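PDB 4GR2: chaperonin-like RBCX protein 1, chloroplastic from Arabidopsis thaliana, which acts as a homodimeric chaperone in the assembly of Rubisco, interacting with its large subunit RbcL in the chloroplast. Local coordinates for residues Arg47-Thr52 with Leu62-Arg67; Asp57-Leu62 with Glu81-Tyr86. The protein carries 2 engineered substitutions. All coordinates share one frame; numbering follows the deposited sequence.

Contact 1: Arg47-Thr52 with Leu62-Arg67; sequences REFLDT and LATLMR. Engineered in segment 62-67: Leu62 (natural residue Cys).
Phe49 reaches from helix 40-52 across to Leu65 and Thr64 on helix 58-68, joining two successive helices of the all-helical RbcX fold that are separated by a short loop. Within 47-52, Phe49 does the work. Its CG stands anti to the backbone N (chi1 -172°), which carries the ring out from its own helix; within segments 47-52 and 62-67 the nearest CA atoms, those of Phe49 and Leu65, are 7.9 Å apart. Leu65 takes one face and the CZ end of the ring, while Thr64 takes the edge. Leu65 CD1 sits over the middle of that face as a CH-pi contact, 3.5 Å from the centroid of the Phe49 ring and 10° off its normal. The far end of the ring, Phe49 CZ, presses on the backbone of the opposite helix, 3.5 Å from Leu65 CA. At the ring edge the methyl Thr64 CG2 lies 3.8 Å from Phe49 CZ, while Thr64 OG1 turns back to Lys60 O. An alanine here would remove the whole ring, which is likely to leave Leu65 CD1 without the face it rests on and to open a gap between the helices. Next in sequence, Leu50 packs on Phe61 and Val55 and so continues the apolar seam beside this contact. Across the Phe49 ring itself, the closest side-chain approach is on the CE2 side, where Phe49 CE2 lies 3.5 Å from Leu65 CD1.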
ATOM      1  N   ARG B  47       4.447  -3.855 -24.808  1.00 66.03           N
ATOM      2  CA  ARG B  47       3.184  -3.133 -24.841  1.00 67.44           C
ATOM      3  C   ARG B  47       2.017  -4.060 -25.202  1.00 72.02           C
ATOM      4  O   ARG B  47       0.901  -3.914 -24.682  1.00 70.90           O
ATOM      5  CB  ARG B  47       3.276  -1.951 -25.816  1.00 72.07           C
ATOM      6  CG  ARG B  47       1.934  -1.374 -26.247  1.00 74.85           C
ATOM      7  CD  ARG B  47       2.035   0.105 -26.601  1.00 76.46           C
ATOM      8  NE  ARG B  47       2.168   0.938 -25.407  1.00 89.02           N
ATOM      9  CZ  ARG B  47       1.148   1.318 -24.640  1.00 83.43           C
ATOM     10  NH1 ARG B  47      -0.090   0.942 -24.943  1.00 87.81           N
ATOM     11  NH2 ARG B  47       1.362   2.075 -23.570  1.00 83.84           N
ATOM     12  N   GLU B  48       2.277  -5.024 -26.082  1.00 71.84           N
ATOM     13  CA  GLU B  48       1.250  -5.997 -26.446  1.00 70.10           C
ATOM     14  C   GLU B  48       0.936  -6.952 -25.279  1.00 69.05           C
ATOM     15  O   GLU B  48      -0.227  -7.291 -25.041  1.00 70.72           O
ATOM     16  CB  GLU B  48       1.651  -6.761 -27.715  1.00 74.85           C
ATOM     17  CG  GLU B  48       0.495  -7.481 -28.401  1.00 81.92           C
ATOM     18  CD  GLU B  48       0.436  -7.216 -29.904  1.00 96.07           C
ATOM     19  OE1 GLU B  48       1.426  -7.523 -30.614  1.00 92.80           O
ATOM     20  OE2 GLU B  48      -0.605  -6.697 -30.376  1.00 91.23           O
ATOM     21  N   PHE B  49       1.971  -7.359 -24.541  1.00 60.86           N
ATOM     22  CA  PHE B  49       1.814  -8.282 -23.411  1.00 59.01           C
ATOM     23  C   PHE B  49       1.022  -7.650 -22.262  1.00 62.87           C
ATOM     24  O   PHE B  49       0.198  -8.307 -21.619  1.00 62.67           O
ATOM     25  CB  PHE B  49       3.189  -8.747 -22.908  1.00 51.86           C
ATOM     26  CG  PHE B  49       3.124  -9.838 -21.880  1.00 51.19           C
ATOM     27  CD1 PHE B  49       3.027 -11.165 -22.263  1.00 49.41           C
ATOM     28  CD2 PHE B  49       3.155  -9.540 -20.529  1.00 45.17           C
ATOM     29  CE1 PHE B  49       2.957 -12.166 -21.322  1.00 47.16           C
ATOM     30  CE2 PHE B  49       3.098 -10.535 -19.589  1.00 43.82           C
ATOM     31  CZ  PHE B  49       2.991 -11.846 -19.979  1.00 48.29           C
ATOM     32  N   LEU B  50       1.284  -6.371 -22.013  1.00 63.13           N
ATOM     33  CA  LEU B  50       0.641  -5.629 -20.934  1.00 63.80           C
ATOM     34  C   LEU B  50      -0.883  -5.535 -21.098  1.00 65.92           C
ATOM     35  O   LEU B  50      -1.617  -5.543 -20.104  1.00 66.01           O
ATOM     36  CB  LEU B  50       1.257  -4.231 -20.821  1.00 60.12           C
ATOM     37  CG  LEU B  50       2.419  -4.070 -19.829  1.00 66.80           C
ATOM     38  CD1 LEU B  50       3.194  -2.796 -20.109  1.00 64.87           C
ATOM     39  CD2 LEU B  50       1.937  -4.102 -18.365  1.00 61.63           C
ATOM     40  N   ASP B  51      -1.340  -5.444 -22.348  1.00 68.51           N
ATOM     41  CA  ASP B  51      -2.771  -5.419 -22.685  1.00 67.16           C
ATOM     42  C   ASP B  51      -3.564  -6.530 -22.017  1.00 68.55           C
ATOM     43  O   ASP B  51      -4.561  -6.289 -21.345  1.00 75.74           O
ATOM     44  CB  ASP B  51      -2.951  -5.590 -24.189  1.00 71.95           C
ATOM     45  CG  ASP B  51      -2.963  -4.282 -24.923  1.00 79.23           C
ATOM     46  OD1 ASP B  51      -2.335  -3.320 -24.430  1.00 75.92           O
ATOM     47  OD2 ASP B  51      -3.613  -4.220 -25.989  1.00 85.47           O
ATOM     48  N   THR B  52      -3.105  -7.756 -22.217  1.00 63.41           N
ATOM     49  CA  THR B  52      -3.831  -8.928 -21.774  1.00 61.80           C
ATOM     50  C   THR B  52      -3.266  -9.517 -20.492  1.00 60.91           C
ATOM     51  O   THR B  52      -3.697 -10.581 -20.045  1.00 57.00           O
ATOM     52  CB  THR B  52      -3.783 -10.000 -22.852  1.00 65.60           C
ATOM     53  OG1 THR B  52      -2.412 -10.311 -23.130  1.00 68.28           O
ATOM     54  CG2 THR B  52      -4.455  -9.486 -24.128  1.00 70.23           C
ATOM     55  N   LEU B  62       4.943 -11.885 -13.774  1.00 46.11           N
ATOM     56  CA  LEU B  62       6.309 -12.200 -14.193  1.00 48.26           C
ATOM     57  C   LEU B  62       6.454 -13.669 -14.571  1.00 51.42           C
ATOM     58  O   LEU B  62       7.142 -14.001 -15.545  1.00 48.62           O
ATOM     59  CB  LEU B  62       7.324 -11.831 -13.100  1.00 43.91           C
ATOM     60  CG  LEU B  62       7.523 -10.320 -12.909  1.00 47.04           C
ATOM     61  CD1 LEU B  62       8.354 -10.054 -11.675  1.00 45.17           C
ATOM     62  CD2 LEU B  62       8.174  -9.723 -14.166  1.00 49.89           C
ATOM     63  N   ALA B  63       5.823 -14.548 -13.792  1.00 44.96           N
ATOM     64  CA  ALA B  63       5.857 -15.981 -14.084  1.00 50.34           C
ATOM     65  C   ALA B  63       5.261 -16.258 -15.459  1.00 49.09           C
ATOM     66  O   ALA B  63       5.755 -17.102 -16.222  1.00 52.64           O
ATOM     67  CB  ALA B  63       5.108 -16.752 -13.024  1.00 51.84           C
ATOM     68  N   THR B  64       4.207 -15.523 -15.778  1.00 48.58           N
ATOM     69  CA  THR B  64       3.544 -15.649 -17.065  1.00 49.78           C
ATOM     70  C   THR B  64       4.412 -15.074 -18.172  1.00 52.62           C
ATOM     71  O   THR B  64       4.500 -15.631 -19.280  1.00 47.23           O
ATOM     72  CB  THR B  64       2.190 -14.926 -17.041  1.00 49.12           C
ATOM     73  OG1 THR B  64       1.342 -15.580 -16.093  1.00 49.70           O
ATOM     74  CG2 THR B  64       1.526 -14.942 -18.417  1.00 47.62           C
ATOM     75  N   LEU B  65       5.054 -13.953 -17.872  1.00 45.14           N
ATOM     76  CA  LEU B  65       5.911 -13.295 -18.849  1.00 47.46           C
ATOM     77  C   LEU B  65       7.114 -14.153 -19.234  1.00 48.77           C
ATOM     78  O   LEU B  65       7.558 -14.153 -20.376  1.00 43.13           O
ATOM     79  CB  LEU B  65       6.399 -11.957 -18.311  1.00 47.97           C
ATOM     80  CG  LEU B  65       7.276 -11.146 -19.265  1.00 48.48           C
ATOM     81  CD1 LEU B  65       6.495 -10.724 -20.514  1.00 47.17           C
ATOM     82  CD2 LEU B  65       7.898  -9.939 -18.535  1.00 52.25           C
ATOM     83  N   MET B  66       7.672 -14.888 -18.295  1.00 53.22           N
ATOM     84  CA  MET B  66       8.871 -15.612 -18.686  1.00 54.83           C
ATOM     85  C   MET B  66       8.587 -16.964 -19.327  1.00 57.28           C
ATOM     86  O   MET B  66       9.493 -17.617 -19.852  1.00 55.33           O
ATOM     87  CB  MET B  66       9.863 -15.718 -17.550  1.00 57.41           C
ATOM     88  CG  MET B  66       9.339 -16.333 -16.330  1.00 53.46           C
ATOM     89  SD  MET B  66      10.210 -15.545 -14.973  1.00 59.47           S
ATOM     90  CE  MET B  66      10.222 -16.876 -13.804  1.00 47.54           C
ATOM     91  N   ARG B  67       7.326 -17.366 -19.296  1.00 46.78           N
ATOM     92  CA  ARG B  67       6.896 -18.582 -19.961  1.00 44.13           C
ATOM     93  C   ARG B  67       6.351 -18.237 -21.344  1.00 50.08           C
ATOM     94  O   ARG B  67       6.041 -19.125 -22.133  1.00 55.80           O
ATOM     95  CB  ARG B  67       5.844 -19.300 -19.121  1.00 45.63           C
ATOM     96  CG  ARG B  67       6.438 -20.095 -17.978  1.00 50.25           C
ATOM     97  CD  ARG B  67       5.404 -20.414 -16.917  1.00 51.63           C
ATOM     98  NE  ARG B  67       5.983 -21.159 -15.797  1.00 52.74           N
ATOM     99  CZ  ARG B  67       6.810 -20.645 -14.884  1.00 59.47           C
ATOM    100  NH1 ARG B  67       7.184 -19.368 -14.935  1.00 54.84           N
ATOM    101  NH2 ARG B  67       7.263 -21.412 -13.905  1.00 57.86           N
TER

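Contact 2: Asp57-Leu62 with Glu81-Tyr86. Engineered in segment 57-62: Leu62 (natural residue Cys).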
ATOM      1  N   ASP B  57      -1.159  -8.795  -9.418  1.00 66.85           N
ATOM      2  CA  ASP B  57      -0.305  -9.799  -8.762  1.00 64.27           C
ATOM      3  C   ASP B  57       0.957  -9.847  -9.616  1.00 61.46           C
ATOM      4  O   ASP B  57       1.008 -10.560 -10.621  1.00 60.02           O
ATOM      5  CB  ASP B  57      -0.969 -11.188  -8.689  1.00 64.75           C
ATOM      6  CG  ASP B  57      -0.068 -12.274  -8.026  1.00 63.81           C
ATOM      7  OD1 ASP B  57       1.154 -12.078  -7.815  1.00 55.96           O
ATOM      8  OD2 ASP B  57      -0.599 -13.369  -7.730  1.00 68.43           O
ATOM      9  N   GLY B  58       1.967  -9.081  -9.211  1.00 58.12           N
ATOM     10  CA  GLY B  58       3.180  -8.939  -9.991  1.00 54.36           C
ATOM     11  C   GLY B  58       4.007 -10.189 -10.215  1.00 54.69           C
ATOM     12  O   GLY B  58       4.664 -10.318 -11.245  1.00 54.67           O
ATOM     13  N   ASP B  59       4.030 -11.105  -9.254  1.00 52.34           N
ATOM     14  CA  ASP B  59       4.817 -12.314  -9.469  1.00 45.62           C
ATOM     15  C   ASP B  59       4.130 -13.261 -10.450  1.00 54.13           C
ATOM     16  O   ASP B  59       4.810 -13.960 -11.224  1.00 50.97           O
ATOM     17  CB  ASP B  59       5.140 -13.017  -8.159  1.00 48.67           C
ATOM     18  CG  ASP B  59       6.238 -12.305  -7.383  1.00 49.91           C
ATOM     19  OD1 ASP B  59       6.673 -11.223  -7.841  1.00 43.71           O
ATOM     20  OD2 ASP B  59       6.636 -12.807  -6.315  1.00 53.24           O
ATOM     21  N   LYS B  60       2.792 -13.272 -10.430  1.00 49.48           N
ATOM     22  CA  LYS B  60       2.030 -14.072 -11.387  1.00 49.26           C
ATOM     23  C   LYS B  60       2.252 -13.497 -12.774  1.00 48.54           C
ATOM     24  O   LYS B  60       2.442 -14.243 -13.727  1.00 48.07           O
ATOM     25  CB  LYS B  60       0.531 -14.110 -11.044  1.00 47.06           C
ATOM     26  N   PHE B  61       2.247 -12.170 -12.877  1.00 45.51           N
ATOM     27  CA  PHE B  61       2.551 -11.486 -14.140  1.00 46.87           C
ATOM     28  C   PHE B  61       3.957 -11.852 -14.666  1.00 50.92           C
ATOM     29  O   PHE B  61       4.143 -12.089 -15.865  1.00 39.15           O
ATOM     30  CB  PHE B  61       2.445  -9.974 -13.945  1.00 47.27           C
ATOM     31  CG  PHE B  61       2.957  -9.151 -15.115  1.00 45.42           C
ATOM     32  CD1 PHE B  61       2.105  -8.788 -16.148  1.00 46.57           C
ATOM     33  CD2 PHE B  61       4.283  -8.697 -15.148  1.00 48.86           C
ATOM     34  CE1 PHE B  61       2.558  -8.015 -17.205  1.00 49.49           C
ATOM     35  CE2 PHE B  61       4.753  -7.920 -16.208  1.00 42.38           C
ATOM     36  CZ  PHE B  61       3.887  -7.578 -17.240  1.00 37.72           C
ATOM     37  N   LEU B  62       4.943 -11.885 -13.774  1.00 46.11           N
ATOM     38  CA  LEU B  62       6.309 -12.200 -14.193  1.00 48.26           C
ATOM     39  C   LEU B  62       6.454 -13.669 -14.571  1.00 51.42           C
ATOM     40  O   LEU B  62       7.142 -14.001 -15.545  1.00 48.62           O
ATOM     41  CB  LEU B  62       7.324 -11.831 -13.100  1.00 43.91           C
ATOM     42  CG  LEU B  62       7.523 -10.320 -12.909  1.00 47.04           C
ATOM     43  CD1 LEU B  62       8.354 -10.054 -11.675  1.00 45.17           C
ATOM     44  CD2 LEU B  62       8.174  -9.723 -14.166  1.00 49.89           C
ATOM     45  N   GLU B  81      15.774  -7.822 -12.148  1.00 52.28           N
ATOM     46  CA  GLU B  81      17.007  -7.136 -11.763  1.00 57.72           C
ATOM     47  C   GLU B  81      16.719  -5.667 -11.451  1.00 53.94           C
ATOM     48  O   GLU B  81      17.099  -5.176 -10.394  1.00 50.54           O
ATOM     49  CB  GLU B  81      18.068  -7.261 -12.859  1.00 52.69           C
ATOM     50  N   VAL B  82      16.035  -4.984 -12.366  1.00 51.54           N
ATOM     51  CA  VAL B  82      15.637  -3.590 -12.163  1.00 53.91           C
ATOM     52  C   VAL B  82      14.735  -3.335 -10.923  1.00 53.52           C
ATOM     53  O   VAL B  82      14.874  -2.300 -10.257  1.00 46.47           O
ATOM     54  CB  VAL B  82      14.953  -3.025 -13.420  1.00 51.24           C
ATOM     55  CG1 VAL B  82      14.252  -1.686 -13.122  1.00 48.80           C
ATOM     56  CG2 VAL B  82      15.965  -2.885 -14.533  1.00 50.05           C
ATOM     57  N   ARG B  83      13.818  -4.251 -10.608  1.00 53.51           N
ATOM     58  CA  ARG B  83      12.972  -4.026  -9.435  1.00 56.25           C
ATOM     59  C   ARG B  83      13.800  -4.235  -8.169  1.00 55.19           C
ATOM     60  O   ARG B  83      13.503  -3.649  -7.128  1.00 47.29           O
ATOM     61  CB  ARG B  83      11.672  -4.868  -9.442  1.00 56.24           C
ATOM     62  CG  ARG B  83      11.696  -6.099  -8.565  1.00 58.63           C
ATOM     63  CD  ARG B  83      10.534  -7.040  -8.809  1.00 50.69           C
ATOM     64  NE  ARG B  83      10.879  -8.412  -8.417  1.00 51.02           N
ATOM     65  CZ  ARG B  83       9.984  -9.334  -8.080  1.00 54.45           C
ATOM     66  NH1 ARG B  83       8.688  -9.026  -8.088  1.00 43.47           N
ATOM     67  NH2 ARG B  83      10.371 -10.555  -7.731  1.00 45.36           N
ATOM     68  N   SER B  84      14.846  -5.058  -8.249  1.00 49.89           N
ATOM     69  CA  SER B  84      15.705  -5.251  -7.080  1.00 57.85           C
ATOM     70  C   SER B  84      16.580  -4.017  -6.847  1.00 55.84           C
ATOM     71  O   SER B  84      16.703  -3.513  -5.719  1.00 50.58           O
ATOM     72  CB  SER B  84      16.570  -6.504  -7.215  1.00 53.70           C
ATOM     73  OG  SER B  84      17.159  -6.817  -5.966  1.00 62.46           O
ATOM     74  N   ALA B  85      17.160  -3.521  -7.934  1.00 51.64           N
ATOM     75  CA  ALA B  85      18.034  -2.369  -7.871  1.00 59.69           C
ATOM     76  C   ALA B  85      17.275  -1.120  -7.443  1.00 53.56           C
ATOM     77  O   ALA B  85      17.764  -0.361  -6.614  1.00 53.59           O
ATOM     78  CB  ALA B  85      18.748  -2.152  -9.209  1.00 51.84           C
ATOM     79  N   TYR B  86      16.094  -0.902  -8.013  1.00 54.91           N
ATOM     80  CA  TYR B  86      15.293   0.271  -7.664  1.00 52.16           C
ATOM     81  C   TYR B  86      14.976   0.342  -6.166  1.00 49.32           C
ATOM     82  O   TYR B  86      15.183   1.373  -5.516  1.00 50.50           O
ATOM     83  CB  TYR B  86      13.992   0.325  -8.452  1.00 49.91           C
ATOM     84  CG  TYR B  86      13.193   1.542  -8.078  1.00 51.64           C
ATOM     85  CD1 TYR B  86      13.608   2.802  -8.482  1.00 51.34           C
ATOM     86  CD2 TYR B  86      12.051   1.448  -7.277  1.00 50.66           C
ATOM     87  CE1 TYR B  86      12.909   3.931  -8.129  1.00 52.41           C
ATOM     88  CE2 TYR B  86      11.336   2.586  -6.916  1.00 47.99           C
ATOM     89  CZ  TYR B  86      11.774   3.822  -7.344  1.00 53.22           C
ATOM     90  OH  TYR B  86      11.092   4.970  -7.015  1.00 52.39           O
TER
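Arg83 of helix 70-90 extends its side chain to Asp59 and Leu62 near the start of helix 58-68. Its chain runs extended from CG to NE, while chi1 at 101° is away from the usual staggered values; together they deliver the guanidinium to the neighbouring helix. Asp59 CG and the CG of the engineered Leu62 both lie anti to the carbonyl carbon, beside the backbone N. The Asp59 and Arg83 side chains cross at about a right angle. There NH1 of Arg83 donates to Asp59 OD1 at 3.0 Å, a nearly straight bond (165°) that forms a salt bridge. The oxygen lies in the guanidinium plane and is met nearly along its C-O axis; the carboxylate plane is turned 54° from that of the guanidinium. Asp59 OD1 is 3.8 Å from Arg83 NH2, and Asp59 OD2 bonds Ser107 OG of the second subunit, so the ion pair is not bidentate. Leu62 brings CD1 over one guanidinium face, off toward the rim, 3.7 Å from Arg83 NH1. Ser107 OG and Asn108 OD1 of the second subunit bond Arg83 NH2, while Thr24 OG1 of helix 11-35 pairs with NH1. The buried guanidinium is thus well supplied with partners, and the ion pair probably helps tie both helices to the second subunit.

In the fold
The centres of the two contacts lie 12 Å apart, and both use helix 58-68: contact 1 joins it to the preceding helix 40-52, contact 2 to the following helix 70-90. Along the chain their segments alternate, in the order 47-52, 57-62, 62-67, 81-86, with Leu62 belonging to both. The contacts touch through Phe61 of contact 2, whose ring meets that of Phe49, with CE1 of Phe61 3.5 Å from CE2 of Phe49. Contact 1 is an apolar seam about 16 Å from the chain centre; contact 2, centred on a salt bridge, is about 9 Å from it. Helix 58-68 therefore links its two neighbours, and in the homodimer both contacts lie where the second subunit packs on helices 58-68 and 70-90.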